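Mandelate racemase/muconate lactonizing protein (Paenibacillus sp., PDB 3QPE) is an enolase-superfamily enzyme, probably acting on uronic or sugar acids, that binds magnesium and D-galacturonic acid in a TIM-barrel active site. Local coordinates at residues A189-I194 with S225-Y230; L229-E234 with F332-Y337. All blocks are in the same frame, centred on the assembly; numbering follows the deposited sequence.

After the N-terminal strands and helices, the chain passes through strand 126-135 and helix 145-161 before reaching helix 180-198, where contact 1 begins. After strand 204-207 and helix 214-223, segment 225-230 returns to that helix and closes a short loop of 30 residues. Contact 2 starts where contact 1 ends, on the shared Leu-229 and Tyr-230, and closes a much longer loop of 97 residues at 332-337. The two loops therefore follow one another in the sequence rather than crossing. Contact 1 ties an outer helix to the start of strand 229-233; contact 2 joins that strand to strand 335-337 across the barrel interior.

Contact 1 (A189-I194 with S225-Y230); sequences AIVRGI and SDVNLY
Arg-192 reaches from the outer helix to Asp-226, and Val-191 beside it packs on Val-227 and Leu-229. From its CB the arginine chain leaves with CG beside the backbone N (chi1 -75°), runs extended through CD to NE, then turns about the NE-CZ end, presenting its NH1/NH2 edge to Asp-226. The carboxylate meets that edge near the guanidinium plane. Arg-192 has two conformers, and this salt bridge belongs to one of them. In it NH2 lies 2.5 Å from Asp-226 OD1, a doubtfully short distance, and 3.1 Å from OD2; NH1 adds a contact of 2.8 Å with the same OD1. All three hydrogen bonds are weak in geometry, the NH1 one bent to 119° at the hydrogen. The two flat groups stand almost perpendicular, at 87°, rather than lying side by side as a coplanar pair. NH2 also makes a weak hydrogen bond to Ala-223 O. Over one face of the guanidinium sits Val-227 CG2, 4.2 Å from NH1.

Helix 180-198 belongs to the outer layer of the TIM barrel, and the segment 225-230 is the approach to strand 229-233, which pairs in parallel with strand 204-207. Beneath the ion pair the contact is apolar: Val-191 CG1 meets Val-227 CG1 at 4.3 Å and Leu-229 CD1 at the same distance. Val-191 also rests on Ile-204 and Ile-206 of strand 204-207 and on Ile-169 of strand 167-170. Asn-228, just before the strand, centres an inverse gamma turn, and its ND2 bonds to Gly-202 O.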
loop_
_atom_site.group_PDB
_atom_site.type_symbol
_atom_site.label_atom_id
_atom_site.label_comp_id
_atom_site.label_asym_id
_atom_site.label_seq_id
_atom_site.Cartn_x
_atom_site.Cartn_y
_atom_site.Cartn_z
ATOM N N ALA A 189 -27.872 -6.905 5.112
ATOM C CA ALA A 189 -28.909 -7.934 5.081
ATOM C C ALA A 189 -28.329 -9.318 4.813
ATOM O O ALA A 189 -28.759 -10.295 5.434
ATOM C CB ALA A 189 -29.985 -7.594 4.065
ATOM N N ILE A 190 -27.358 -9.398 3.898
ATOM C CA ILE A 190 -26.658 -10.661 3.608
ATOM C C ILE A 190 -25.961 -11.190 4.863
ATOM O O ILE A 190 -26.105 -12.354 5.219
ATOM C CB ILE A 190 -25.599 -10.507 2.478
ATOM C CG1 ILE A 190 -26.229 -10.046 1.162
ATOM C CG2 ILE A 190 -24.810 -11.814 2.271
ATOM C CD1 ILE A 190 -27.209 -11.015 0.584
ATOM N N VAL A 191 -25.203 -10.340 5.544
ATOM C CA VAL A 191 -24.477 -10.813 6.713
ATOM C C VAL A 191 -25.418 -11.330 7.790
ATOM O O VAL A 191 -25.198 -12.407 8.330
ATOM C CB VAL A 191 -23.527 -9.757 7.309
ATOM C CG1 VAL A 191 -22.811 -10.343 8.498
ATOM C CG2 VAL A 191 -22.513 -9.301 6.276
ATOM N N ARG A 192 -26.460 -10.564 8.105
ATOM C CA ARG A 192 -27.446 -11.008 9.085
ATOM C C ARG A 192 -28.046 -12.343 8.673
ATOM O O ARG A 192 -28.202 -13.249 9.492
ATOM C CB ARG A 192 -28.573 -9.987 9.221
ATOM C CG ARG A 192 -28.193 -8.762 9.994
ATOM C CD ARG A 192 -29.425 -7.987 10.408
ATOM N NE ARG A 192 -29.074 -7.015 11.425
ATOM C CZ ARG A 192 -28.903 -7.318 12.704
ATOM N NH1 ARG A 192 -29.077 -8.565 13.115
ATOM N NH2 ARG A 192 -28.575 -6.373 13.571
ATOM N N GLY A 193 -28.398 -12.437 7.397
ATOM C CA GLY A 193 -28.974 -13.649 6.830
ATOM C C GLY A 193 -28.114 -14.877 7.034
ATOM O O GLY A 193 -28.597 -15.904 7.495
ATOM N N ILE A 194 -26.829 -14.775 6.694
ATOM C CA ILE A 194 -25.917 -15.895 6.898
ATOM C C ILE A 194 -25.686 -16.163 8.386
ATOM O O ILE A 194 -25.581 -17.312 8.818
ATOM C CB ILE A 194 -24.585 -15.679 6.149
ATOM C CG1 ILE A 194 -24.820 -15.862 4.644
ATOM C CG2 ILE A 194 -23.522 -16.635 6.674
ATOM C CD1 ILE A 194 -23.816 -15.150 3.763
ATOM N N SER A 225 -24.264 -5.347 15.244
ATOM C CA SER A 225 -23.863 -5.481 16.636
ATOM C C SER A 225 -24.220 -6.831 17.237
ATOM O O SER A 225 -23.455 -7.382 18.031
ATOM C CB SER A 225 -24.487 -4.365 17.479
ATOM O OG SER A 225 -23.482 -3.463 17.892
ATOM N N ASP A 226 -25.386 -7.352 16.867
ATOM C CA ASP A 226 -25.865 -8.607 17.442
ATOM C C ASP A 226 -25.296 -9.861 16.763
ATOM O O ASP A 226 -25.399 -10.967 17.297
ATOM C CB ASP A 226 -27.394 -8.640 17.471
ATOM C CG ASP A 226 -28.019 -8.007 16.241
ATOM O OD1 ASP A 226 -27.323 -7.868 15.208
ATOM O OD2 ASP A 226 -29.217 -7.653 16.304
ATOM N N VAL A 227 -24.685 -9.677 15.597
ATOM C CA VAL A 227 -24.089 -10.782 14.844
ATOM C C VAL A 227 -22.724 -11.146 15.418
ATOM O O VAL A 227 -22.029 -10.282 15.935
ATOM C CB VAL A 227 -23.902 -10.406 13.372
ATOM C CG1 VAL A 227 -23.082 -11.478 12.651
ATOM C CG2 VAL A 227 -25.237 -10.217 12.712
ATOM N N ASN A 228 -22.345 -12.418 15.330
ATOM C CA ASN A 228 -21.079 -12.881 15.904
ATOM C C ASN A 228 -19.904 -12.512 15.002
ATOM O O ASN A 228 -19.279 -13.388 14.386
ATOM C CB ASN A 228 -21.114 -14.398 16.149
ATOM C CG ASN A 228 -19.923 -14.894 16.970
ATOM O OD1 ASN A 228 -19.289 -14.124 17.690
ATOM N ND2 ASN A 228 -19.624 -16.188 16.866
ATOM N N LEU A 229 -19.617 -11.214 14.915
ATOM C CA LEU A 229 -18.549 -10.721 14.050
ATOM C C LEU A 229 -17.228 -10.970 14.727
ATOM O O LEU A 229 -16.961 -10.425 15.798
ATOM C CB LEU A 229 -18.718 -9.233 13.792
ATOM C CG LEU A 229 -18.984 -8.797 12.355
ATOM C CD1 LEU A 229 -20.066 -9.650 11.680
ATOM C CD2 LEU A 229 -19.354 -7.329 12.333
ATOM N N TYR A 230 -16.408 -11.814 14.103
ATOM C CA TYR A 230 -15.122 -12.206 14.667
ATOM C C TYR A 230 -14.024 -11.261 14.184
ATOM O O TYR A 230 -13.221 -10.770 14.985
ATOM C CB TYR A 230 -14.792 -13.653 14.286
ATOM C CG TYR A 230 -13.522 -14.158 14.920
ATOM C CD1 TYR A 230 -13.473 -14.443 16.272
ATOM C CD2 TYR A 230 -12.373 -14.345 14.167
ATOM C CE1 TYR A 230 -12.315 -14.896 16.870
ATOM C CE2 TYR A 230 -11.201 -14.801 14.757
ATOM C CZ TYR A 230 -11.187 -15.078 16.108
ATOM O OH TYR A 230 -10.039 -15.534 16.722
#

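Contact 2 (L229-E234 with F332-Y337). With MG (magnesium ion), chain E; MG (magnesium ion), chain F; DGU (D-galacturonic acid), chain G.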
loop_
_atom_site.group_PDB
_atom_site.type_symbol
_atom_site.label_atom_id
_atom_site.label_comp_id
_atom_site.label_asym_id
_atom_site.label_seq_id
_atom_site.Cartn_x
_atom_site.Cartn_y
_atom_site.Cartn_z
ATOM N N LEU A 229 -19.617 -11.214 14.915
ATOM C CA LEU A 229 -18.549 -10.721 14.050
ATOM C C LEU A 229 -17.228 -10.970 14.727
ATOM O O LEU A 229 -16.961 -10.425 15.798
ATOM C CB LEU A 229 -18.718 -9.233 13.792
ATOM C CG LEU A 229 -18.984 -8.797 12.355
ATOM C CD1 LEU A 229 -20.066 -9.650 11.680
ATOM C CD2 LEU A 229 -19.354 -7.329 12.333
ATOM N N TYR A 230 -16.408 -11.814 14.103
ATOM C CA TYR A 230 -15.122 -12.206 14.667
ATOM C C TYR A 230 -14.024 -11.261 14.184
ATOM O O TYR A 230 -13.221 -10.770 14.985
ATOM C CB TYR A 230 -14.792 -13.653 14.286
ATOM C CG TYR A 230 -13.522 -14.158 14.920
ATOM C CD1 TYR A 230 -13.473 -14.443 16.272
ATOM C CD2 TYR A 230 -12.373 -14.345 14.167
ATOM C CE1 TYR A 230 -12.315 -14.896 16.870
ATOM C CE2 TYR A 230 -11.201 -14.801 14.757
ATOM C CZ TYR A 230 -11.187 -15.078 16.108
ATOM O OH TYR A 230 -10.039 -15.534 16.722
ATOM N N TRP A 231 -14.002 -10.991 12.883
ATOM C CA TRP A 231 -13.096 -9.970 12.361
ATOM C C TRP A 231 -13.585 -9.170 11.153
ATOM O O TRP A 231 -14.453 -9.600 10.387
ATOM C CB TRP A 231 -11.663 -10.508 12.170
ATOM C CG TRP A 231 -11.346 -11.263 10.882
ATOM C CD1 TRP A 231 -11.717 -10.937 9.606
ATOM C CD2 TRP A 231 -10.548 -12.447 10.771
ATOM N NE1 TRP A 231 -11.207 -11.854 8.714
ATOM C CE2 TRP A 231 -10.491 -12.792 9.406
ATOM C CE3 TRP A 231 -9.877 -13.249 11.699
ATOM C CZ2 TRP A 231 -9.790 -13.910 8.945
ATOM C CZ3 TRP A 231 -9.180 -14.358 11.239
ATOM C CH2 TRP A 231 -9.145 -14.677 9.875
ATOM N N LEU A 232 -13.012 -7.981 11.021
ATOM C CA LEU A 232 -13.237 -7.098 9.898
ATOM C C LEU A 232 -11.966 -7.022 9.081
ATOM O O LEU A 232 -10.940 -6.559 9.578
ATOM C CB LEU A 232 -13.613 -5.695 10.400
ATOM C CG LEU A 232 -13.733 -4.593 9.346
ATOM C CD1 LEU A 232 -14.881 -4.837 8.326
ATOM C CD2 LEU A 232 -13.886 -3.233 10.036
ATOM N N GLU A 233 -12.047 -7.468 7.826
ATOM C CA GLU A 233 -10.886 -7.613 6.951
ATOM C C GLU A 233 -10.892 -6.583 5.818
ATOM O O GLU A 233 -11.872 -6.454 5.093
ATOM C CB GLU A 233 -10.857 -9.041 6.385
ATOM C CG GLU A 233 -9.919 -9.250 5.204
ATOM C CD GLU A 233 -9.701 -10.721 4.895
ATOM O OE1 GLU A 233 -10.099 -11.596 5.689
ATOM O OE2 GLU A 233 -9.090 -11.007 3.870
ATOM N N GLU A 234 -9.801 -5.840 5.686
ATOM C CA GLU A 234 -9.654 -4.852 4.619
ATOM C C GLU A 234 -10.877 -3.946 4.404
ATOM O O GLU A 234 -11.369 -3.817 3.288
ATOM C CB GLU A 234 -9.263 -5.526 3.301
ATOM C CG GLU A 234 -7.904 -6.231 3.344
ATOM C CD GLU A 234 -7.196 -6.228 1.985
ATOM O OE1 GLU A 234 -7.737 -6.754 0.996
ATOM O OE2 GLU A 234 -6.084 -5.699 1.887
ATOM N N PHE A 332 -1.990 -18.977 15.580
ATOM C CA PHE A 332 -2.578 -19.309 14.293
ATOM C C PHE A 332 -4.100 -19.233 14.377
ATOM O O PHE A 332 -4.708 -19.849 15.242
ATOM C CB PHE A 332 -2.142 -20.712 13.827
ATOM C CG PHE A 332 -2.501 -21.007 12.399
ATOM C CD1 PHE A 332 -3.746 -21.518 12.077
ATOM C CD2 PHE A 332 -1.595 -20.770 11.376
ATOM C CE1 PHE A 332 -4.086 -21.774 10.762
ATOM C CE2 PHE A 332 -1.933 -21.021 10.051
ATOM C CZ PHE A 332 -3.171 -21.537 9.751
ATOM N N GLU A 333 -4.720 -18.490 13.467
ATOM C CA GLU A 333 -6.171 -18.304 13.510
ATOM C C GLU A 333 -6.976 -19.381 12.755
ATOM O O GLU A 333 -7.648 -20.206 13.366
ATOM C CB GLU A 333 -6.555 -16.912 12.984
ATOM C CG GLU A 333 -6.212 -15.760 13.932
ATOM C CD GLU A 333 -7.081 -15.743 15.176
ATOM O OE1 GLU A 333 -8.322 -15.745 15.037
ATOM O OE2 GLU A 333 -6.533 -15.754 16.293
ATOM N N PHE A 334 -6.909 -19.349 11.431
ATOM C CA PHE A 334 -7.713 -20.240 10.591
ATOM C C PHE A 334 -7.002 -20.660 9.336
ATOM O O PHE A 334 -6.201 -19.904 8.790
ATOM C CB PHE A 334 -8.957 -19.504 10.088
ATOM C CG PHE A 334 -10.018 -19.315 11.108
ATOM C CD1 PHE A 334 -10.817 -20.378 11.491
ATOM C CD2 PHE A 334 -10.264 -18.062 11.641
ATOM C CE1 PHE A 334 -11.820 -20.203 12.414
ATOM C CE2 PHE A 334 -11.268 -17.874 12.558
ATOM C CZ PHE A 334 -12.049 -18.944 12.951
ATOM N N VAL A 335 -7.351 -21.841 8.835
ATOM C CA VAL A 335 -7.094 -22.183 7.448
ATOM C C VAL A 335 -8.186 -21.546 6.590
ATOM O O VAL A 335 -9.377 -21.805 6.793
ATOM C CB VAL A 335 -7.061 -23.716 7.237
ATOM C CG1 VAL A 335 -7.064 -24.048 5.755
ATOM C CG2 VAL A 335 -5.830 -24.318 7.903
ATOM N N GLU A 336 -7.803 -20.693 5.645
ATOM C CA GLU A 336 -8.785 -20.124 4.724
ATOM C C GLU A 336 -9.184 -21.184 3.677
ATOM O O GLU A 336 -8.363 -21.590 2.857
ATOM C CB GLU A 336 -8.248 -18.856 4.042
ATOM C CG GLU A 336 -9.304 -18.138 3.209
ATOM C CD GLU A 336 -8.837 -16.806 2.647
ATOM O OE1 GLU A 336 -7.657 -16.451 2.844
ATOM O OE2 GLU A 336 -9.661 -16.105 2.014
ATOM N N TYR A 337 -10.438 -21.634 3.701
ATOM C CA TYR A 337 -10.817 -22.816 2.904
ATOM C C TYR A 337 -11.706 -22.545 1.677
ATOM O O TYR A 337 -12.741 -21.877 1.767
ATOM C CB TYR A 337 -11.442 -23.901 3.805
ATOM C CG TYR A 337 -11.616 -25.220 3.092
ATOM C CD1 TYR A 337 -12.792 -25.517 2.424
ATOM C CD2 TYR A 337 -10.586 -26.162 3.061
ATOM C CE1 TYR A 337 -12.947 -26.712 1.750
ATOM C CE2 TYR A 337 -10.734 -27.360 2.390
ATOM C CZ TYR A 337 -11.918 -27.626 1.735
ATOM O OH TYR A 337 -12.077 -28.818 1.060
HETATM MG MG MG E . -9.341 -10.530 1.860
HETATM MG MG MG F . -4.980 -4.164 2.961
HETATM O O1 DGU G . -7.334 -12.802 -5.638
HETATM O O2 DGU G . -9.680 -11.238 -5.549
HETATM O O5 DGU G . -9.504 -10.899 -0.477
HETATM O O6B DGU G . -9.410 -12.724 1.633
HETATM C C1 DGU G . -7.989 -12.677 -4.597
HETATM C C2 DGU G . -9.486 -12.296 -4.597
HETATM C C3 DGU G . -9.995 -11.843 -3.213
HETATM C C4 DGU G . -9.585 -12.778 -2.048
HETATM C C5 DGU G . -9.963 -12.249 -0.655
HETATM C C6 DGU G . -9.504 -13.197 0.476
HETATM O O3 DGU G . -11.426 -11.750 -3.240
HETATM O O4 DGU G . -8.168 -12.948 -2.059
HETATM O O6A DGU G . -9.269 -14.379 0.144
HETATM O O HOH W 1 -7.315 -13.754 3.970
HETATM O O HOH W 2 -9.386 -8.381 1.426
HETATM O O HOH W 3 -3.068 -5.239 2.794
HETATM O O HOH W 4 -4.639 -3.074 0.971
HETATM O O HOH W 5 -6.682 -2.862 3.428
#
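Tyr-230 and Glu-333 meet through a very short hydrogen bond, OH to OE1 at 2.4 Å. The carboxylate oxygen lies at the edge of the phenol ring and the two planes are nearly coplanar, 19° apart. Phe-334 turns its edge toward the Tyr-230 face in an offset edge-to-face pair, planes at 83°, with Phe-334 CE2 3.8 Å from Tyr-230 CE2. Trp-231 CZ3 comes to the edge of the same Phe-334 ring, 3.9 Å from CD2, the two rings lying obliquely; this CZ3 also lies beside Glu-333 CB. Tyr-230, Trp-231 and Phe-334 thus form an aromatic cluster.

Strands 229-233 and 335-337 belong to the TIM barrel of the enolase C-terminal domain; Tyr-230 and Trp-231 precede the metal ligand Glu-233 on the first, and Phe-334 comes just before the second. The anti lone pair of Glu-233 OE1, somewhat out of the indole plane, receives the Trp-231 NE1 N-H, linking cluster to site. Glu-233 OE2 binds a magnesium ion at 2.1 Å, reached by an extended chain with CG anti to the backbone N (chi1 166°). D-galacturonic acid O5 and O6B, water 2, Asp-207 and Glu-263 complete its six ligands. Glu-336 OE2 comes within 2.6 Å of O6A of the sugar acid. Water 1 can donate to Glu-233 OE2 and Glu-336 OE1, though it has more acceptors in reach than protons. Farther out, Glu-234 OE2 ligates a second magnesium ion together with three waters, Asp-261 and Glu-238. Lys-168 makes salt bridges to Glu-233 OE1 and Glu-336 OE2, Arg-307 to Glu-333 OE2.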